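Local structure of probable glutathione S-transferase 5 (Caenorhabditis elegans, 1ZL9) at residues Gln20-Ala25 with Arg75-Asn80; Asn80-Trp85 with Val151-Thr156; Ala88-Leu93 with Leu155-Leu160. The protein conjugates reduced glutathione to a wide range of hydrophobic electrophiles and may take part in detoxifying reactive oxygen species produced during bacterial infection. All coordinates share one frame; numbering follows the deposited sequence.

Interaction 1: Gln20-Ala25 with Arg75-Asn80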
loop_
_atom_site.group_PDB
_atom_site.type_symbol
_atom_site.label_atom_id
_atom_site.label_comp_id
_atom_site.label_asym_id
_atom_site.label_seq_id
_atom_site.Cartn_x
_atom_site.Cartn_y
_atom_site.Cartn_z
ATOM N N GLN A 20 -3.694 2.030 18.264
ATOM C CA GLN A 20 -5.058 2.549 18.457
ATOM C C GLN A 20 -6.122 1.491 18.165
ATOM O O GLN A 20 -7.154 1.454 18.803
ATOM C CB GLN A 20 -5.283 3.814 17.660
ATOM C CG GLN A 20 -4.458 5.003 18.255
ATOM C CD GLN A 20 -4.826 6.368 17.704
ATOM O OE1 GLN A 20 -5.890 6.538 17.134
ATOM N NE2 GLN A 20 -3.977 7.362 17.962
ATOM N N ILE A 21 -5.842 0.619 17.205
ATOM C CA ILE A 21 -6.708 -0.525 16.964
ATOM C C ILE A 21 -6.750 -1.401 18.192
ATOM O O ILE A 21 -7.824 -1.793 18.666
ATOM C CB ILE A 21 -6.227 -1.335 15.734
ATOM C CG1 ILE A 21 -6.470 -0.547 14.461
ATOM C CG2 ILE A 21 -6.810 -2.723 15.708
ATOM C CD1 ILE A 21 -5.748 -1.103 13.198
ATOM N N PHE A 22 -5.593 -1.712 18.734
ATOM C CA PHE A 22 -5.567 -2.465 19.976
ATOM C C PHE A 22 -6.290 -1.757 21.128
ATOM O O PHE A 22 -7.021 -2.425 21.907
ATOM C CB PHE A 22 -4.154 -2.741 20.462
ATOM C CG PHE A 22 -3.395 -3.777 19.681
ATOM C CD1 PHE A 22 -3.907 -5.055 19.434
ATOM C CD2 PHE A 22 -2.122 -3.478 19.236
ATOM C CE1 PHE A 22 -3.180 -5.990 18.749
ATOM C CE2 PHE A 22 -1.353 -4.441 18.577
ATOM C CZ PHE A 22 -1.864 -5.684 18.316
ATOM N N ALA A 23 -6.091 -0.437 21.277
ATOM C CA ALA A 23 -6.770 0.324 22.294
ATOM C C ALA A 23 -8.271 0.258 22.078
ATOM O O ALA A 23 -9.003 0.044 23.036
ATOM C CB ALA A 23 -6.294 1.798 22.351
ATOM N N TYR A 24 -8.751 0.501 20.857
ATOM C CA TYR A 24 -10.189 0.404 20.575
ATOM C C TYR A 24 -10.790 -0.927 20.983
ATOM O O TYR A 24 -11.855 -0.998 21.630
ATOM C CB TYR A 24 -10.505 0.607 19.098
ATOM C CG TYR A 24 -11.981 0.704 18.835
ATOM C CD1 TYR A 24 -12.671 -0.374 18.314
ATOM C CD2 TYR A 24 -12.663 1.847 19.108
ATOM C CE1 TYR A 24 -14.006 -0.309 18.093
ATOM C CE2 TYR A 24 -14.028 1.923 18.922
ATOM C CZ TYR A 24 -14.697 0.815 18.404
ATOM O OH TYR A 24 -16.062 0.855 18.191
ATOM N N ALA A 25 -10.081 -1.991 20.650
ATOM C CA ALA A 25 -10.559 -3.329 20.903
ATOM C C ALA A 25 -10.376 -3.753 22.306
ATOM O O ALA A 25 -10.839 -4.803 22.684
ATOM C CB ALA A 25 -9.814 -4.379 19.920
ATOM N N ARG A 75 -9.063 -6.331 10.539
ATOM C CA ARG A 75 -9.953 -7.414 10.151
ATOM C C ARG A 75 -10.280 -8.349 11.319
ATOM O O ARG A 75 -11.410 -8.798 11.412
ATOM C CB ARG A 75 -9.399 -8.212 9.017
ATOM C CG ARG A 75 -9.477 -7.445 7.701
ATOM C CD ARG A 75 -8.787 -8.161 6.517
ATOM N NE ARG A 75 -9.340 -9.470 6.266
ATOM C CZ ARG A 75 -8.961 -10.296 5.291
ATOM N NH1 ARG A 75 -7.976 -9.954 4.439
ATOM N NH2 ARG A 75 -9.598 -11.471 5.165
ATOM N N GLU A 76 -9.312 -8.586 12.210
ATOM C CA GLU A 76 -9.544 -9.475 13.377
ATOM C C GLU A 76 -10.566 -8.778 14.312
ATOM O O GLU A 76 -11.362 -9.440 14.994
ATOM C CB GLU A 76 -8.273 -9.708 14.175
ATOM C CG GLU A 76 -7.218 -10.560 13.525
ATOM C CD GLU A 76 -7.762 -11.943 13.169
ATOM O OE1 GLU A 76 -7.507 -12.398 11.997
ATOM O OE2 GLU A 76 -8.504 -12.525 14.031
ATOM N N PHE A 77 -10.533 -7.454 14.380
ATOM C CA PHE A 77 -11.418 -6.703 15.269
ATOM C C PHE A 77 -12.622 -6.044 14.578
ATOM O O PHE A 77 -13.274 -5.205 15.192
ATOM C CB PHE A 77 -10.618 -5.680 16.081
ATOM C CG PHE A 77 -9.496 -6.322 16.886
ATOM C CD1 PHE A 77 -8.189 -6.004 16.668
ATOM C CD2 PHE A 77 -9.792 -7.308 17.850
ATOM C CE1 PHE A 77 -7.144 -6.616 17.384
ATOM C CE2 PHE A 77 -8.759 -7.935 18.572
ATOM C CZ PHE A 77 -7.440 -7.605 18.319
ATOM N N LYS A 78 -12.902 -6.404 13.321
ATOM C CA LYS A 78 -14.013 -5.783 12.563
ATOM C C LYS A 78 -13.964 -4.230 12.420
ATOM O O LYS A 78 -15.006 -3.513 12.488
ATOM C CB LYS A 78 -15.391 -6.284 13.071
ATOM C CG LYS A 78 -16.516 -6.344 12.050
ATOM C CD LYS A 78 -16.400 -7.517 11.085
ATOM C CE LYS A 78 -17.682 -7.640 10.230
ATOM N NZ LYS A 78 -19.000 -7.671 11.063
ATOM N N LEU A 79 -12.757 -3.714 12.161
ATOM C CA LEU A 79 -12.499 -2.304 11.952
ATOM C C LEU A 79 -11.961 -2.035 10.561
ATOM O O LEU A 79 -11.440 -0.931 10.277
ATOM C CB LEU A 79 -11.476 -1.785 12.993
ATOM C CG LEU A 79 -11.923 -1.751 14.431
ATOM C CD1 LEU A 79 -10.753 -1.279 15.337
ATOM C CD2 LEU A 79 -13.127 -0.803 14.585
ATOM N N ASN A 80 -12.127 -2.997 9.651
ATOM C CA ASN A 80 -11.651 -2.829 8.277
ATOM C C ASN A 80 -12.756 -2.522 7.259
ATOM O O ASN A 80 -12.468 -2.411 6.105
ATOM C CB ASN A 80 -10.854 -4.087 7.799
ATOM C CG ASN A 80 -9.999 -3.810 6.529
ATOM O OD1 ASN A 80 -9.277 -2.844 6.502
ATOM N ND2 ASN A 80 -10.027 -4.730 5.520
#
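The ring carbon CG of Phe77 lies anti to its carbonyl carbon (chi1 -57°), and this turn lays the ring beneath the methyl group of Ala25. CB of Ala25 stands 3.7 Å from the centroid of the Phe77 ring, 18° off its normal, a CH-pi contact over one face. The small methyl of Ala25 suits the place, since it lets the helix backbone lie close to the ring face. Tyr24 takes a different first torsion, CG anti to the backbone N (chi1 -172°), which carries its ring across to Leu79; CE1 of Tyr24 is 3.7 Å from CD2 of Leu79. Ile21 and Phe22 both meet the Phe77 ring obliquely. CG2 of Ile21 approaches CD1 of Phe77 to 3.7 Å, and CD1 of Phe22 lies 4.1 Å from CE1 of Phe77. Branched and aromatic residues suit this seam, which has no hydrogen bond across it and is held by shape and dispersion.

Phe77 is where the chain leaves helix 66-76, and its side chain and that of Leu79 both turn to the last turns of helix 16-25. These helices belong to the thioredoxin-like N-terminal domain. Deeper in, Ile21 and Phe22 rest on Leu73 of helix 66-76; Ile21 also reaches Trp157 of helix 157-171, while Phe22 meets Tyr4 on strand 4-9.

Interaction 2: Asn80-Trp85 with Val151-Thr156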
loop_
_atom_site.group_PDB
_atom_site.type_symbol
_atom_site.label_atom_id
_atom_site.label_comp_id
_atom_site.label_asym_id
_atom_site.label_seq_id
_atom_site.Cartn_x
_atom_site.Cartn_y
_atom_site.Cartn_z
ATOM N N ASN A 80 -12.127 -2.997 9.651
ATOM C CA ASN A 80 -11.651 -2.829 8.277
ATOM C C ASN A 80 -12.756 -2.522 7.259
ATOM O O ASN A 80 -12.468 -2.411 6.105
ATOM C CB ASN A 80 -10.854 -4.087 7.799
ATOM C CG ASN A 80 -9.999 -3.810 6.529
ATOM O OD1 ASN A 80 -9.277 -2.844 6.502
ATOM N ND2 ASN A 80 -10.027 -4.730 5.520
ATOM N N GLY A 81 -14.004 -2.367 7.694
ATOM C CA GLY A 81 -15.130 -2.311 6.808
ATOM C C GLY A 81 -16.117 -3.427 7.165
ATOM O O GLY A 81 -15.711 -4.533 7.573
ATOM N N LYS A 82 -17.402 -3.125 7.026
ATOM C CA LYS A 82 -18.489 -4.053 7.402
ATOM C C LYS A 82 -18.889 -4.984 6.251
ATOM O O LYS A 82 -19.673 -5.907 6.460
ATOM C CB LYS A 82 -19.737 -3.320 7.816
ATOM C CG LYS A 82 -19.576 -2.330 9.019
ATOM C CD LYS A 82 -20.340 -0.995 8.739
ATOM C CE LYS A 82 -21.783 -0.825 9.318
ATOM N NZ LYS A 82 -22.066 0.590 9.843
ATOM N N THR A 83 -18.412 -4.717 5.053
ATOM C CA THR A 83 -18.713 -5.547 3.868
ATOM C C THR A 83 -17.432 -5.573 3.056
ATOM O O THR A 83 -16.541 -4.760 3.284
ATOM C CB THR A 83 -19.821 -4.953 2.974
ATOM O OG1 THR A 83 -19.392 -3.732 2.367
ATOM C CG2 THR A 83 -21.051 -4.541 3.750
ATOM N N ALA A 84 -17.322 -6.531 2.162
ATOM C CA ALA A 84 -16.158 -6.626 1.277
ATOM C C ALA A 84 -15.932 -5.348 0.503
ATOM O O ALA A 84 -14.786 -4.964 0.302
ATOM C CB ALA A 84 -16.285 -7.826 0.338
ATOM N N TRP A 85 -16.994 -4.648 0.108
ATOM C CA TRP A 85 -16.846 -3.408 -0.632
ATOM C C TRP A 85 -16.303 -2.260 0.283
ATOM O O TRP A 85 -15.489 -1.473 -0.129
ATOM C CB TRP A 85 -18.185 -3.007 -1.275
ATOM C CG TRP A 85 -18.062 -1.894 -2.241
ATOM C CD1 TRP A 85 -18.552 -0.630 -2.077
ATOM C CD2 TRP A 85 -17.390 -1.896 -3.507
ATOM N NE1 TRP A 85 -18.213 0.130 -3.156
ATOM C CE2 TRP A 85 -17.536 -0.623 -4.058
ATOM C CE3 TRP A 85 -16.737 -2.860 -4.251
ATOM C CZ2 TRP A 85 -17.007 -0.266 -5.280
ATOM C CZ3 TRP A 85 -16.235 -2.506 -5.489
ATOM C CH2 TRP A 85 -16.360 -1.228 -5.978
ATOM N N VAL A 151 -15.503 5.923 5.778
ATOM C CA VAL A 151 -16.141 4.845 5.047
ATOM C C VAL A 151 -17.295 4.232 5.813
ATOM O O VAL A 151 -17.140 3.627 6.896
ATOM C CB VAL A 151 -15.140 3.743 4.700
ATOM C CG1 VAL A 151 -15.823 2.615 3.985
ATOM C CG2 VAL A 151 -14.075 4.342 3.836
ATOM N N GLY A 152 -18.458 4.313 5.199
ATOM C CA GLY A 152 -19.697 3.774 5.774
ATOM C C GLY A 152 -20.194 4.470 7.027
ATOM O O GLY A 152 -19.974 5.670 7.249
ATOM N N ASP A 153 -20.883 3.710 7.890
ATOM C CA ASP A 153 -21.579 4.323 9.045
ATOM C C ASP A 153 -20.926 4.106 10.396
ATOM O O ASP A 153 -21.511 4.424 11.390
ATOM C CB ASP A 153 -23.000 3.753 9.157
ATOM C CG ASP A 153 -23.872 4.227 8.096
ATOM O OD1 ASP A 153 -24.924 3.547 7.881
ATOM O OD2 ASP A 153 -23.617 5.284 7.412
ATOM N N SER A 154 -19.711 3.572 10.436
ATOM C CA SER A 154 -19.049 3.290 11.677
ATOM C C SER A 154 -17.520 3.309 11.476
ATOM O O SER A 154 -17.013 3.390 10.363
ATOM C CB SER A 154 -19.518 1.921 12.246
ATOM O OG SER A 154 -19.307 0.924 11.265
ATOM N N LEU A 155 -16.837 3.284 12.593
ATOM C CA LEU A 155 -15.396 3.453 12.659
ATOM C C LEU A 155 -14.690 2.410 11.851
ATOM O O LEU A 155 -14.999 1.218 11.932
ATOM C CB LEU A 155 -14.970 3.342 14.126
ATOM C CG LEU A 155 -13.481 3.516 14.379
ATOM C CD1 LEU A 155 -13.156 4.962 14.207
ATOM C CD2 LEU A 155 -13.159 3.065 15.785
ATOM N N THR A 156 -13.700 2.849 11.067
ATOM C CA THR A 156 -12.705 1.946 10.508
ATOM C C THR A 156 -11.313 2.480 10.864
ATOM O O THR A 156 -11.150 3.623 11.318
ATOM C CB THR A 156 -12.812 1.794 9.004
ATOM O OG1 THR A 156 -12.648 3.050 8.347
ATOM C CG2 THR A 156 -14.142 1.267 8.592
HETATM O O HOH W 1 -21.687 1.007 6.890
#
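Lys82 reaches across to Ser154, where its ammonium NZ donates a hydrogen bond to OG at 3.1 Å. The contact joins the linker between the thioredoxin-like and all-helical domains of the glutathione transferase fold to the loop ahead of helix 157-171. The lysine bends at three successive torsions, so that its methylene chain curves round the serine hydroxyl: CD of Lys82 is 3.3 Å from OG of Ser154. A long, flexible side chain is well suited to spanning two loops in this way. NZ of Lys82 also comes within 3.4 Å of CB of Asp153, but OD1 of Asp153 remains 4.6 Å from NZ of Lys82, too far for a salt bridge; the carboxylate probably adds a weak, longer-range attraction.

A water extends this polar patch, accepting a bond of 3.0 Å from the backbone N of Asp153 and a weak one from NZ of Lys82. On the buried side a methyl group packs against the backbone. CG2 of Thr156, the N-cap residue of helix 157-171, lies 3.7 Å from N of Gly81. Glycine fits that place, because at its backbone phi of 122° a side chain would be pressed against the carbonyl O of Asn80.

Further out, the linker is fastened to the start of helix 84-112. The backbone N of Lys82 bonds to OE1 of Glu86, and the N-cap residue Thr83 uses its OG1 to cap N of Glu86. Behind Gly81, Asn80 employs both ends of its amide: OD1 accepts from NE1 of Trp157, while ND2 is bonded to OE2 of Glu87.

Interaction 3: Ala88-Leu93 with Leu155-Leu160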
loop_
_atom_site.group_PDB
_atom_site.type_symbol
_atom_site.label_atom_id
_atom_site.label_comp_id
_atom_site.label_asym_id
_atom_site.label_seq_id
_atom_site.Cartn_x
_atom_site.Cartn_y
_atom_site.Cartn_z
ATOM N N ALA A 88 -12.549 -2.759 0.736
ATOM C CA ALA A 88 -11.841 -2.283 -0.460
ATOM C C ALA A 88 -11.727 -0.776 -0.464
ATOM O O ALA A 88 -10.689 -0.238 -0.833
ATOM C CB ALA A 88 -12.535 -2.750 -1.746
ATOM N N GLN A 89 -12.818 -0.097 -0.133
ATOM C CA GLN A 89 -12.797 1.368 -0.089
ATOM C C GLN A 89 -11.842 1.910 1.012
ATOM O O GLN A 89 -11.091 2.877 0.809
ATOM C CB GLN A 89 -14.201 1.894 0.130
ATOM C CG GLN A 89 -15.145 1.800 -1.069
ATOM C CD GLN A 89 -14.649 2.418 -2.379
ATOM O OE1 GLN A 89 -13.771 3.308 -2.403
ATOM N NE2 GLN A 89 -15.206 1.923 -3.494
ATOM N N VAL A 90 -11.903 1.319 2.201
ATOM C CA VAL A 90 -10.905 1.612 3.211
ATOM C C VAL A 90 -9.484 1.428 2.618
ATOM O O VAL A 90 -8.646 2.261 2.814
ATOM C CB VAL A 90 -11.065 0.742 4.510
ATOM C CG1 VAL A 90 -9.914 0.989 5.459
ATOM C CG2 VAL A 90 -12.266 1.057 5.235
ATOM N N ASN A 91 -9.236 0.317 1.914
ATOM C CA ASN A 91 -7.984 0.037 1.278
ATOM C C ASN A 91 -7.630 1.138 0.252
ATOM O O ASN A 91 -6.496 1.580 0.180
ATOM C CB ASN A 91 -8.038 -1.338 0.631
ATOM C CG ASN A 91 -6.673 -1.885 0.210
ATOM O OD1 ASN A 91 -5.645 -1.213 0.230
ATOM N ND2 ASN A 91 -6.666 -3.165 -0.071
ATOM N N SER A 92 -8.615 1.580 -0.539
ATOM C CA SER A 92 -8.374 2.547 -1.580
ATOM C C SER A 92 -7.915 3.887 -0.915
ATOM O O SER A 92 -6.956 4.497 -1.298
ATOM C CB SER A 92 -9.682 2.709 -2.374
ATOM O OG SER A 92 -9.518 3.633 -3.427
ATOM N N LEU A 93 -8.621 4.322 0.102
ATOM C CA LEU A 93 -8.265 5.606 0.752
ATOM C C LEU A 93 -6.940 5.528 1.468
ATOM O O LEU A 93 -6.193 6.510 1.531
ATOM C CB LEU A 93 -9.318 5.953 1.781
ATOM C CG LEU A 93 -9.776 7.400 1.977
ATOM C CD1 LEU A 93 -10.380 7.691 3.370
ATOM C CD2 LEU A 93 -8.990 8.521 1.381
ATOM N N LEU A 155 -16.837 3.284 12.593
ATOM C CA LEU A 155 -15.396 3.453 12.659
ATOM C C LEU A 155 -14.690 2.410 11.851
ATOM O O LEU A 155 -14.999 1.218 11.932
ATOM C CB LEU A 155 -14.970 3.342 14.126
ATOM C CG LEU A 155 -13.481 3.516 14.379
ATOM C CD1 LEU A 155 -13.156 4.962 14.207
ATOM C CD2 LEU A 155 -13.159 3.065 15.785
ATOM N N THR A 156 -13.700 2.849 11.067
ATOM C CA THR A 156 -12.705 1.946 10.508
ATOM C C THR A 156 -11.313 2.480 10.864
ATOM O O THR A 156 -11.150 3.623 11.318
ATOM C CB THR A 156 -12.812 1.794 9.004
ATOM O OG1 THR A 156 -12.648 3.050 8.347
ATOM C CG2 THR A 156 -14.142 1.267 8.592
ATOM N N TRP A 157 -10.300 1.655 10.644
ATOM C CA TRP A 157 -8.922 2.059 11.001
ATOM C C TRP A 157 -8.418 3.278 10.222
ATOM O O TRP A 157 -7.546 4.003 10.705
ATOM C CB TRP A 157 -7.983 0.865 10.880
ATOM C CG TRP A 157 -7.640 0.371 9.528
ATOM C CD1 TRP A 157 -8.216 -0.622 8.853
ATOM C CD2 TRP A 157 -6.523 0.810 8.719
ATOM N NE1 TRP A 157 -7.586 -0.810 7.636
ATOM C CE2 TRP A 157 -6.535 0.058 7.535
ATOM C CE3 TRP A 157 -5.534 1.776 8.884
ATOM C CZ2 TRP A 157 -5.534 0.159 6.558
ATOM C CZ3 TRP A 157 -4.601 1.930 7.910
ATOM C CH2 TRP A 157 -4.576 1.100 6.759
ATOM N N ILE A 158 -8.965 3.542 9.035
ATOM C CA ILE A 158 -8.510 4.709 8.300
ATOM C C ILE A 158 -9.007 5.963 9.002
ATOM O O ILE A 158 -8.325 6.971 8.956
ATOM C CB ILE A 158 -8.845 4.623 6.767
ATOM C CG1 ILE A 158 -8.078 5.708 5.977
ATOM C CG2 ILE A 158 -10.373 4.743 6.488
ATOM C CD1 ILE A 158 -6.570 5.615 5.985
ATOM N N ASP A 159 -10.156 5.898 9.693
ATOM C CA ASP A 159 -10.581 7.011 10.562
ATOM C C ASP A 159 -9.512 7.297 11.641
ATOM O O ASP A 159 -9.206 8.438 11.946
ATOM C CB ASP A 159 -11.857 6.688 11.267
ATOM C CG ASP A 159 -13.061 6.663 10.357
ATOM O OD1 ASP A 159 -13.335 7.658 9.604
ATOM O OD2 ASP A 159 -13.832 5.688 10.431
ATOM N N LEU A 160 -9.010 6.229 12.264
ATOM C CA LEU A 160 -8.013 6.383 13.308
ATOM C C LEU A 160 -6.760 7.040 12.760
ATOM O O LEU A 160 -6.208 7.949 13.410
ATOM C CB LEU A 160 -7.637 5.024 13.967
ATOM C CG LEU A 160 -8.798 4.392 14.728
ATOM C CD1 LEU A 160 -8.502 2.961 15.107
ATOM C CD2 LEU A 160 -9.197 5.065 15.994
#
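Thr156, which meets Val90 across the contact, gives its backbone N-H to OD2 of Asp159, with 2.9 Å between Thr156 N and Asp159 OD2 and a nearly straight N-H...O angle of 171°. The oxygen is met on its anti side, slightly out of the carboxylate plane. This is one half of the capping box known at this helix start in glutathione transferases (Ser/Thr-X-X-Asp); the return bond from Asp159 N to the threonine hydroxyl is not made here. The other oxygen of that carboxylate, OD1, is bonded to N of Leu150, so the buried acid ties the preceding loop to the start of helix 157-171.

Val90 of helix 84-112 fits against this helix start. Its CG2 lies 3.7 Å from OG1 of Thr156. With CG1 anti to the backbone N (chi1 174°), the other methyl goes to Trp157 and Ile158: CG1 of Val90 is 3.7 Å from NE1 of Trp157 and 3.9 Å from CG2 of Ile158. Toward the five-membered ring of Trp157 the methyl makes an off-centre, oblique CH-pi contact, 30° from the ring normal. A beta-branched residue suits this site because its two methyls diverge and serve separate neighbours. Three residues on, Leu93 continues the same helix face, its CD1 4.0 Å from CG1 of Ile158, the two side chains crossing at about a right angle.

No hydrogen bond joins the two helices. The Thr156 amide and Asp159 carboxylate pair on their own side of the seam, Asn80 of the linker before helix 84-112 takes up NE1 of Trp157, and cohesion therefore rests on dispersion and close packing.

The three contacts run from the N-terminal domain into the helical one. Interactions 1 and 2 share Asn80, and interactions 2 and 3 share Leu155 and Thr156, their centres about 7 Å apart. The start of helix 157-171 joins them all: N of Trp157 hydrogen-bonds to O of Leu79 at 2.8 Å, and Tyr24 CE2 packs on Leu155 CD2 at 3.5 Å, linking interaction 1 to the loop used by the other two. All three adjoin the second subunit. Interaction 3 comes nearest the active site, with the Trp157 side chain about 9 Å from bound glutathione; Ile21 of interaction 1 is about 13 Å away, and interaction 2 is remote.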